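Long-range contact in type-iv like pilin ttha1219 (Thermus thermophilus, PDB 5G23), which is a type IV-like pilin, probably serving the pilus machinery for DNA uptake in natural competence: residues 173-184 and 220-231. Numbering follows the deposited sequence.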
loop_
_atom_site.group_PDB
_atom_site.type_symbol
_atom_site.label_atom_id
_atom_site.label_comp_id
_atom_site.label_asym_id
_atom_site.label_seq_id
_atom_site.Cartn_x
_atom_site.Cartn_y
_atom_site.Cartn_z
ATOM N N VAL B 173 16.651 17.705 -2.190
ATOM C CA VAL B 173 16.493 16.360 -2.669
ATOM C C VAL B 173 15.250 16.287 -3.524
ATOM O O VAL B 173 14.181 16.602 -3.091
ATOM C CB VAL B 173 16.370 15.349 -1.494
ATOM C CG1 VAL B 173 16.019 13.960 -1.987
ATOM C CG2 VAL B 173 17.676 15.299 -0.708
ATOM N N SER B 174 15.397 15.909 -4.755
ATOM C CA SER B 174 14.269 15.929 -5.675
ATOM C C SER B 174 13.556 14.577 -5.790
ATOM O O SER B 174 12.424 14.542 -6.265
ATOM C CB SER B 174 14.690 16.520 -7.013
ATOM O OG SER B 174 15.498 15.670 -7.712
ATOM N N ALA B 175 14.255 13.489 -5.473
ATOM C CA ALA B 175 13.697 12.122 -5.615
ATOM C C ALA B 175 14.458 11.110 -4.831
ATOM O O ALA B 175 15.619 11.342 -4.477
ATOM C CB ALA B 175 13.609 11.720 -7.064
ATOM N N LEU B 176 13.825 9.974 -4.561
ATOM C CA LEU B 176 14.445 8.809 -3.934
ATOM C C LEU B 176 14.342 7.658 -4.929
ATOM O O LEU B 176 13.344 7.569 -5.651
ATOM C CB LEU B 176 13.758 8.396 -2.656
ATOM C CG LEU B 176 13.700 9.436 -1.542
ATOM C CD1 LEU B 176 12.908 8.885 -0.379
ATOM C CD2 LEU B 176 15.102 9.826 -1.079
ATOM N N ALA B 177 15.359 6.844 -4.948
ATOM C CA ALA B 177 15.316 5.576 -5.631
ATOM C C ALA B 177 15.358 4.469 -4.603
ATOM O O ALA B 177 16.241 4.433 -3.733
ATOM C CB ALA B 177 16.474 5.422 -6.586
ATOM N N LEU B 178 14.402 3.551 -4.688
ATOM C CA LEU B 178 14.306 2.424 -3.800
ATOM C C LEU B 178 14.445 1.109 -4.578
ATOM O O LEU B 178 13.966 1.011 -5.718
ATOM C CB LEU B 178 12.983 2.460 -3.056
ATOM C CG LEU B 178 12.922 3.681 -2.149
ATOM C CD1 LEU B 178 12.128 4.725 -2.872
ATOM C CD2 LEU B 178 12.254 3.345 -0.867
ATOM N N TYR B 179 15.170 0.165 -3.979
ATOM C CA TYR B 179 15.433 -1.132 -4.598
ATOM C C TYR B 179 15.185 -2.243 -3.587
ATOM O O TYR B 179 15.644 -2.177 -2.479
ATOM C CB TYR B 179 16.886 -1.204 -5.102
ATOM C CG TYR B 179 17.273 -2.557 -5.604
ATOM C CD1 TYR B 179 17.023 -2.941 -6.909
ATOM C CD2 TYR B 179 17.921 -3.483 -4.753
ATOM C CE1 TYR B 179 17.360 -4.194 -7.383
ATOM C CE2 TYR B 179 18.285 -4.745 -5.208
ATOM C CZ TYR B 179 18.035 -5.086 -6.540
ATOM O OH TYR B 179 18.334 -6.299 -6.961
ATOM N N LEU B 180 14.450 -3.285 -4.039
ATOM C CA LEU B 180 14.285 -4.492 -3.292
ATOM C C LEU B 180 14.692 -5.707 -4.149
ATOM O O LEU B 180 14.401 -5.757 -5.381
ATOM C CB LEU B 180 12.818 -4.654 -2.889
ATOM C CG LEU B 180 12.298 -3.758 -1.779
ATOM C CD1 LEU B 180 10.776 -3.808 -1.723
ATOM C CD2 LEU B 180 12.923 -4.237 -0.467
ATOM N N LEU B 181 15.424 -6.625 -3.520
ATOM C CA LEU B 181 15.683 -7.967 -4.058
ATOM C C LEU B 181 15.106 -8.946 -3.059
ATOM O O LEU B 181 15.371 -8.859 -1.866
ATOM C CB LEU B 181 17.150 -8.198 -4.242
ATOM C CG LEU B 181 17.573 -9.555 -4.693
ATOM C CD1 LEU B 181 17.162 -9.848 -6.105
ATOM C CD2 LEU B 181 19.097 -9.703 -4.564
ATOM N N ALA B 182 14.328 -9.900 -3.550
ATOM C CA ALA B 182 13.748 -10.911 -2.699
ATOM C C ALA B 182 13.863 -12.255 -3.385
ATOM O O ALA B 182 13.967 -12.364 -4.611
ATOM C CB ALA B 182 12.297 -10.618 -2.352
ATOM N N SER B 183 13.800 -13.289 -2.559
ATOM C CA SER B 183 13.801 -14.685 -3.040
ATOM C C SER B 183 12.786 -15.524 -2.337
ATOM O O SER B 183 12.415 -15.286 -1.180
ATOM C CB SER B 183 15.198 -15.327 -2.860
ATOM O OG SER B 183 15.510 -15.577 -1.478
ATOM N N VAL B 184 12.404 -16.576 -3.033
ATOM C CA VAL B 184 11.507 -17.605 -2.485
ATOM C C VAL B 184 11.856 -18.960 -3.079
ATOM O O VAL B 184 12.364 -19.042 -4.224
ATOM C CB VAL B 184 9.994 -17.364 -2.875
ATOM C CG1 VAL B 184 9.383 -16.201 -2.165
ATOM C CG2 VAL B 184 9.802 -17.246 -4.360
ATOM N N ARG B 220 16.981 -20.735 -5.617
ATOM C CA ARG B 220 15.718 -19.999 -5.298
ATOM C C ARG B 220 15.266 -19.091 -6.430
ATOM O O ARG B 220 16.088 -18.602 -7.236
ATOM C CB ARG B 220 15.888 -19.212 -4.017
ATOM C CG ARG B 220 15.938 -20.120 -2.805
ATOM C CD ARG B 220 16.361 -19.386 -1.577
ATOM N NE ARG B 220 15.383 -18.438 -1.099
ATOM C CZ ARG B 220 14.502 -18.634 -0.115
ATOM N NH1 ARG B 220 14.326 -19.802 0.410
ATOM N NH2 ARG B 220 13.737 -17.642 0.281
ATOM N N LEU B 221 13.964 -18.858 -6.508
ATOM C CA LEU B 221 13.435 -17.861 -7.444
ATOM C C LEU B 221 13.708 -16.468 -6.878
ATOM O O LEU B 221 13.356 -16.203 -5.732
ATOM C CB LEU B 221 11.932 -18.044 -7.609
ATOM C CG LEU B 221 11.147 -17.195 -8.596
ATOM C CD1 LEU B 221 9.840 -17.836 -9.025
ATOM C CD2 LEU B 221 10.761 -15.926 -7.890
ATOM N N ARG B 222 14.258 -15.596 -7.703
ATOM C CA ARG B 222 14.555 -14.219 -7.322
ATOM C C ARG B 222 13.827 -13.231 -8.185
ATOM O O ARG B 222 13.604 -13.487 -9.381
ATOM C CB ARG B 222 16.030 -13.929 -7.350
ATOM C CG ARG B 222 16.725 -14.446 -6.127
ATOM C CD ARG B 222 18.247 -14.250 -6.102
ATOM N NE ARG B 222 18.628 -14.756 -4.769
ATOM C CZ ARG B 222 18.783 -16.041 -4.429
ATOM N NH1 ARG B 222 18.917 -17.004 -5.339
ATOM N NH2 ARG B 222 18.913 -16.370 -3.151
ATOM N N ALA B 223 13.386 -12.143 -7.557
ATOM C CA ALA B 223 12.779 -11.012 -8.294
ATOM C C ALA B 223 13.232 -9.709 -7.611
ATOM O O ALA B 223 13.571 -9.712 -6.428
ATOM C CB ALA B 223 11.290 -11.091 -8.276
ATOM N N GLU B 224 13.288 -8.664 -8.394
ATOM C CA GLU B 224 13.739 -7.356 -7.893
ATOM C C GLU B 224 12.880 -6.242 -8.412
ATOM O O GLU B 224 12.115 -6.397 -9.373
ATOM C CB GLU B 224 15.200 -7.116 -8.287
ATOM C CG GLU B 224 15.346 -6.911 -9.825
ATOM C CD GLU B 224 16.759 -6.797 -10.320
ATOM O OE1 GLU B 224 17.735 -6.819 -9.509
ATOM O OE2 GLU B 224 16.905 -6.757 -11.580
ATOM N N LYS B 225 12.948 -5.088 -7.747
ATOM C CA LYS B 225 12.214 -3.994 -8.184
ATOM C C LYS B 225 12.969 -2.712 -7.821
ATOM O O LYS B 225 13.410 -2.558 -6.710
ATOM C CB LYS B 225 10.817 -3.955 -7.605
ATOM C CG LYS B 225 9.933 -2.982 -8.398
ATOM C CD LYS B 225 8.545 -2.976 -7.847
ATOM C CE LYS B 225 7.671 -1.974 -8.574
ATOM N NZ LYS B 225 7.346 -2.490 -9.927
ATOM N N LEU B 226 13.106 -1.850 -8.814
ATOM C CA LEU B 226 13.596 -0.469 -8.630
ATOM C C LEU B 226 12.453 0.491 -8.916
ATOM O O LEU B 226 11.817 0.402 -9.966
ATOM C CB LEU B 226 14.740 -0.162 -9.576
ATOM C CG LEU B 226 15.322 1.256 -9.586
ATOM C CD1 LEU B 226 16.069 1.524 -8.312
ATOM C CD2 LEU B 226 16.222 1.462 -10.769
ATOM N N TRP B 227 12.225 1.468 -8.015
ATOM C CA TRP B 227 11.238 2.479 -8.279
ATOM C C TRP B 227 11.709 3.850 -7.772
ATOM O O TRP B 227 12.476 3.903 -6.816
ATOM C CB TRP B 227 9.864 2.041 -7.776
ATOM C CG TRP B 227 9.650 1.991 -6.289
ATOM C CD1 TRP B 227 8.872 2.813 -5.631
ATOM C CD2 TRP B 227 10.101 1.028 -5.352
ATOM N NE1 TRP B 227 8.835 2.511 -4.318
ATOM C CE2 TRP B 227 9.592 1.394 -4.116
ATOM C CE3 TRP B 227 10.965 -0.078 -5.418
ATOM C CZ2 TRP B 227 9.866 0.692 -2.953
ATOM C CZ3 TRP B 227 11.185 -0.842 -4.280
ATOM C CH2 TRP B 227 10.656 -0.443 -3.036
ATOM N N ILE B 228 11.244 4.891 -8.438
ATOM C CA ILE B 228 11.627 6.238 -8.166
ATOM C C ILE B 228 10.439 6.958 -7.596
ATOM O O ILE B 228 9.335 6.853 -8.113
ATOM C CB ILE B 228 12.016 6.977 -9.444
ATOM C CG1 ILE B 228 13.053 6.199 -10.211
ATOM C CG2 ILE B 228 12.476 8.377 -9.045
ATOM C CD1 ILE B 228 14.308 5.826 -9.415
ATOM N N VAL B 229 10.653 7.630 -6.484
ATOM C CA VAL B 229 9.631 8.408 -5.778
ATOM C C VAL B 229 10.019 9.859 -5.767
ATOM O O VAL B 229 11.090 10.202 -5.245
ATOM C CB VAL B 229 9.502 7.943 -4.331
ATOM C CG1 VAL B 229 8.360 8.692 -3.683
ATOM C CG2 VAL B 229 9.180 6.456 -4.263
ATOM N N GLN B 230 9.199 10.739 -6.378
ATOM C CA GLN B 230 9.508 12.154 -6.380
ATOM C C GLN B 230 9.284 12.665 -4.951
ATOM O O GLN B 230 8.395 12.169 -4.233
ATOM C CB GLN B 230 8.662 12.910 -7.419
ATOM C CG GLN B 230 8.803 12.410 -8.807
ATOM C CD GLN B 230 10.190 12.554 -9.367
ATOM O OE1 GLN B 230 10.725 11.576 -9.860
ATOM N NE2 GLN B 230 10.807 13.718 -9.256
ATOM N N THR B 231 10.076 13.667 -4.542
ATOM C CA THR B 231 9.961 14.232 -3.242
ATOM C C THR B 231 9.863 15.759 -3.344
ATOM O O THR B 231 10.742 16.495 -2.893
ATOM C CB THR B 231 11.140 13.813 -2.351
ATOM O OG1 THR B 231 12.361 14.182 -2.983
ATOM C CG2 THR B 231 11.156 12.300 -2.073
HETATM O O HOH W 1 13.718 14.535 -9.466
#
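Ser183 OG is gripped side-on by two nitrogens of Arg220, NE at 2.9 Å and NH2 at 3.2 Å, with the hydroxyl oxygen lying nearly in the guanidinium plane; Glu143 of strand 141-151 also hydrogen-bonds this hydroxyl. The grip closes one end of a long antiparallel pair in the four-stranded sheet that packs against helix 44-61, the pilin arrangement of an N-terminal helix laid on a sheet; strand 221-230 is one of the two outermost strands of that sheet within the chain. Arg220 bends at chi3 (69°), which turns the guanidinium back so that the C of Val184 lies over one face while Ser183 meets the edge; NH2 also bonds Glu139 O. With an alanine here, Ser183 OG would probably lose both of its guanidinium donors and the backbone of Val184 its cover. Arg222 lays its guanidinium over Ser183 CB and forms salt bridges with Glu143 and Asp218. Paired backbone bonds run from Val184–Leu221 to Leu176–Val229. On the helix side, the indole of Trp227 swings back over the neighbouring strand, CG sitting between the backbone N and carbonyl carbon (chi1 71°). Leu178 CB makes a CH-pi contact 3.6 Å from the centroid of the Trp227 six-membered ring, and Leu180 CD1 touches Trp227 CH2 at 3.6 Å. Leu178 CD1 reaches on to Val229 CG2, while Ala53 of the helix packs on Trp227. The other face carries Tyr179, whose OH donates to the anti lone pair of Glu224 OE1 at 2.7 Å, ring and carboxylate planes 72° apart; Gly196 N and Thr198 OG1 also bind this carboxylate. Ile228 CD1 meets Ala177 CB at 3.6 Å. At the far end, Thr231 OG1 donates to Val173 O over 3.0 Å, approaching from above the carbonyl plane, and a water joins Ser174 OG to Gln230 NE2.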